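Local atomic coordinates of dTDP-4-dehydrorhamnose 3,5-epimerase (Bacillus anthracis str. Ames, PDB entry 3RYK), a protein that probably catalyses the double epimerisation of dTDP-4-dehydro-6-deoxyglucose at positions 3 and 5 of its sugar ring, a step in making dTDP-L-rhamnose. Residues Leu62-Ser67 and Gln134-Lys139. Residues are numbered along the deposited sequence; the frame is centred on the assembly and turned at random.
Sequences LGVTHS and QLLVPK
On the face of the larger antiparallel sheet turned away from strand 104-111, in this jelly roll-like fold, the loop that leaves helix 56-61 passes over strand 134-137, and V64 meets L136 there. G63, with a phi of 69°, is the C-prime residue of the Schellman motif ending the helix; V64 comes next, its side chain pointing toward the strand. V64 CG1, anti to its own backbone N, reaches L136 CD2 at 3.5 Å and L136 CG at 3.7 Å. The two side chains slide past one another in opposite directions, and the same valine methyl meets both the branch point and one end of the leucine. L136 extends off the strand with CG anti to the backbone N (chi1 -175°), and a chi2 of -65° sets CD2 against V64 CG1. H66, two residues beyond V64, adds a looser touch: its ring carbon CD2 stands 4.3 Å from L136 CD2, in an oblique approach. Within the loop, V64 CG1 lies at the edge of the imidazole and in its plane, and the ring flanks the valine-leucine pair. The contact is entirely van der Waals, with 120 Å² buried in all. The strand itself is held by backbone hydrogen bonds, L136 with K36 and V137 with K96; L97 packs against L136, K36 touches both V64 and L136, and L135 and V137 face strand 104-111. This is plain apolar packing of a helix-to-strand connection onto a central strand of an antiparallel beta sheet, within the jelly roll-like fold of the epimerase.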
loop_
_atom_site.group_PDB
_atom_site.type_symbol
_atom_site.label_atom_id
_atom_site.label_comp_id
_atom_site.label_asym_id
_atom_site.label_seq_id
_atom_site.Cartn_x
_atom_site.Cartn_y
_atom_site.Cartn_z
ATOM N N LEU A 62 -8.691 -14.853 -10.271
ATOM C CA LEU A 62 -9.042 -13.882 -11.320
ATOM C C LEU A 62 -8.053 -13.853 -12.508
ATOM O O LEU A 62 -8.062 -12.897 -13.315
ATOM C CB LEU A 62 -9.165 -12.477 -10.693
ATOM C CG LEU A 62 -10.253 -12.308 -9.625
ATOM C CD1 LEU A 62 -10.196 -10.918 -8.991
ATOM C CD2 LEU A 62 -11.636 -12.563 -10.228
ATOM N N GLY A 63 -7.203 -14.879 -12.594
ATOM C CA GLY A 63 -6.208 -15.029 -13.654
ATOM C C GLY A 63 -5.078 -14.023 -13.611
ATOM O O GLY A 63 -4.613 -13.569 -14.654
ATOM N N VAL A 64 -4.648 -13.674 -12.398
ATOM C CA VAL A 64 -3.574 -12.721 -12.173
ATOM C C VAL A 64 -2.655 -13.439 -11.191
ATOM O O VAL A 64 -2.865 -13.412 -9.970
ATOM C CB VAL A 64 -4.119 -11.400 -11.601
ATOM C CG1 VAL A 64 -2.997 -10.388 -11.406
ATOM C CG2 VAL A 64 -5.185 -10.834 -12.542
ATOM N N THR A 65 -1.649 -14.100 -11.749
ATOM C CA THR A 65 -0.675 -14.857 -10.983
ATOM C C THR A 65 0.688 -14.181 -11.079
ATOM O O THR A 65 1.385 -14.289 -12.101
ATOM C CB THR A 65 -0.625 -16.299 -11.510
ATOM O OG1 THR A 65 -1.953 -16.845 -11.475
ATOM C CG2 THR A 65 0.318 -17.170 -10.678
ATOM N N HIS A 66 1.046 -13.468 -10.015
ATOM C CA HIS A 66 2.317 -12.753 -9.940
ATOM C C HIS A 66 2.774 -12.659 -8.502
ATOM O O HIS A 66 1.956 -12.522 -7.584
ATOM C CB HIS A 66 2.182 -11.315 -10.448
ATOM C CG HIS A 66 1.602 -11.208 -11.817
ATOM N ND1 HIS A 66 2.334 -11.453 -12.958
ATOM C CD2 HIS A 66 0.359 -10.865 -12.229
ATOM C CE1 HIS A 66 1.564 -11.274 -14.015
ATOM N NE2 HIS A 66 0.361 -10.918 -13.600
ATOM N N SER A 67 4.084 -12.707 -8.312
ATOM C CA SER A 67 4.671 -12.604 -6.987
ATOM C C SER A 67 5.301 -11.219 -6.986
ATOM O O SER A 67 6.307 -10.983 -7.656
ATOM C CB SER A 67 5.675 -13.723 -6.741
ATOM O OG SER A 67 5.028 -14.991 -6.806
ATOM N N GLN A 134 -8.250 -0.563 -8.977
ATOM C CA GLN A 134 -6.869 -0.919 -9.250
ATOM C C GLN A 134 -6.753 -1.337 -10.696
ATOM O O GLN A 134 -7.721 -1.724 -11.323
ATOM C CB GLN A 134 -6.401 -2.036 -8.316
ATOM C CG GLN A 134 -6.650 -1.719 -6.832
ATOM C CD GLN A 134 -5.976 -2.679 -5.864
ATOM O OE1 GLN A 134 -5.079 -3.446 -6.228
ATOM N NE2 GLN A 134 -6.394 -2.620 -4.609
ATOM N N LEU A 135 -5.562 -1.180 -11.249
ATOM C CA LEU A 135 -5.328 -1.555 -12.630
ATOM C C LEU A 135 -4.133 -2.494 -12.680
ATOM O O LEU A 135 -3.081 -2.191 -12.106
ATOM C CB LEU A 135 -5.053 -0.312 -13.470
ATOM C CG LEU A 135 -4.834 -0.539 -14.958
ATOM C CD1 LEU A 135 -6.083 -1.095 -15.625
ATOM C CD2 LEU A 135 -4.422 0.775 -15.614
ATOM N N LEU A 136 -4.305 -3.640 -13.340
ATOM C CA LEU A 136 -3.262 -4.634 -13.494
ATOM C C LEU A 136 -2.708 -4.324 -14.884
ATOM O O LEU A 136 -3.414 -4.464 -15.883
ATOM C CB LEU A 136 -3.825 -6.063 -13.403
ATOM C CG LEU A 136 -2.841 -7.252 -13.425
ATOM C CD1 LEU A 136 -2.082 -7.400 -14.753
ATOM C CD2 LEU A 136 -1.880 -7.149 -12.259
ATOM N N VAL A 137 -1.464 -3.836 -14.926
ATOM C CA VAL A 137 -0.791 -3.489 -16.166
ATOM C C VAL A 137 0.176 -4.641 -16.500
ATOM O O VAL A 137 1.186 -4.835 -15.807
ATOM C CB VAL A 137 0.019 -2.186 -16.043
ATOM C CG1 VAL A 137 0.480 -1.728 -17.421
ATOM C CG2 VAL A 137 -0.805 -1.083 -15.383
ATOM N N PRO A 138 -0.115 -5.403 -17.564
ATOM C CA PRO A 138 0.777 -6.500 -17.889
ATOM C C PRO A 138 2.126 -6.060 -18.439
ATOM O O PRO A 138 2.341 -4.875 -18.705
ATOM C CB PRO A 138 0.032 -7.249 -19.016
ATOM C CG PRO A 138 -1.283 -6.629 -19.161
ATOM C CD PRO A 138 -1.248 -5.303 -18.506
ATOM N N LYS A 139 3.028 -7.029 -18.582
ATOM C CA LYS A 139 4.341 -6.768 -19.155
ATOM C C LYS A 139 4.066 -6.475 -20.634
ATOM O O LYS A 139 3.113 -7.009 -21.198
ATOM C CB LYS A 139 5.265 -7.978 -18.993
ATOM C CG LYS A 139 5.639 -8.280 -17.559
ATOM C CD LYS A 139 6.548 -9.472 -17.465
ATOM C CE LYS A 139 7.032 -9.672 -16.048
ATOM N NZ LYS A 139 7.988 -10.793 -15.928
#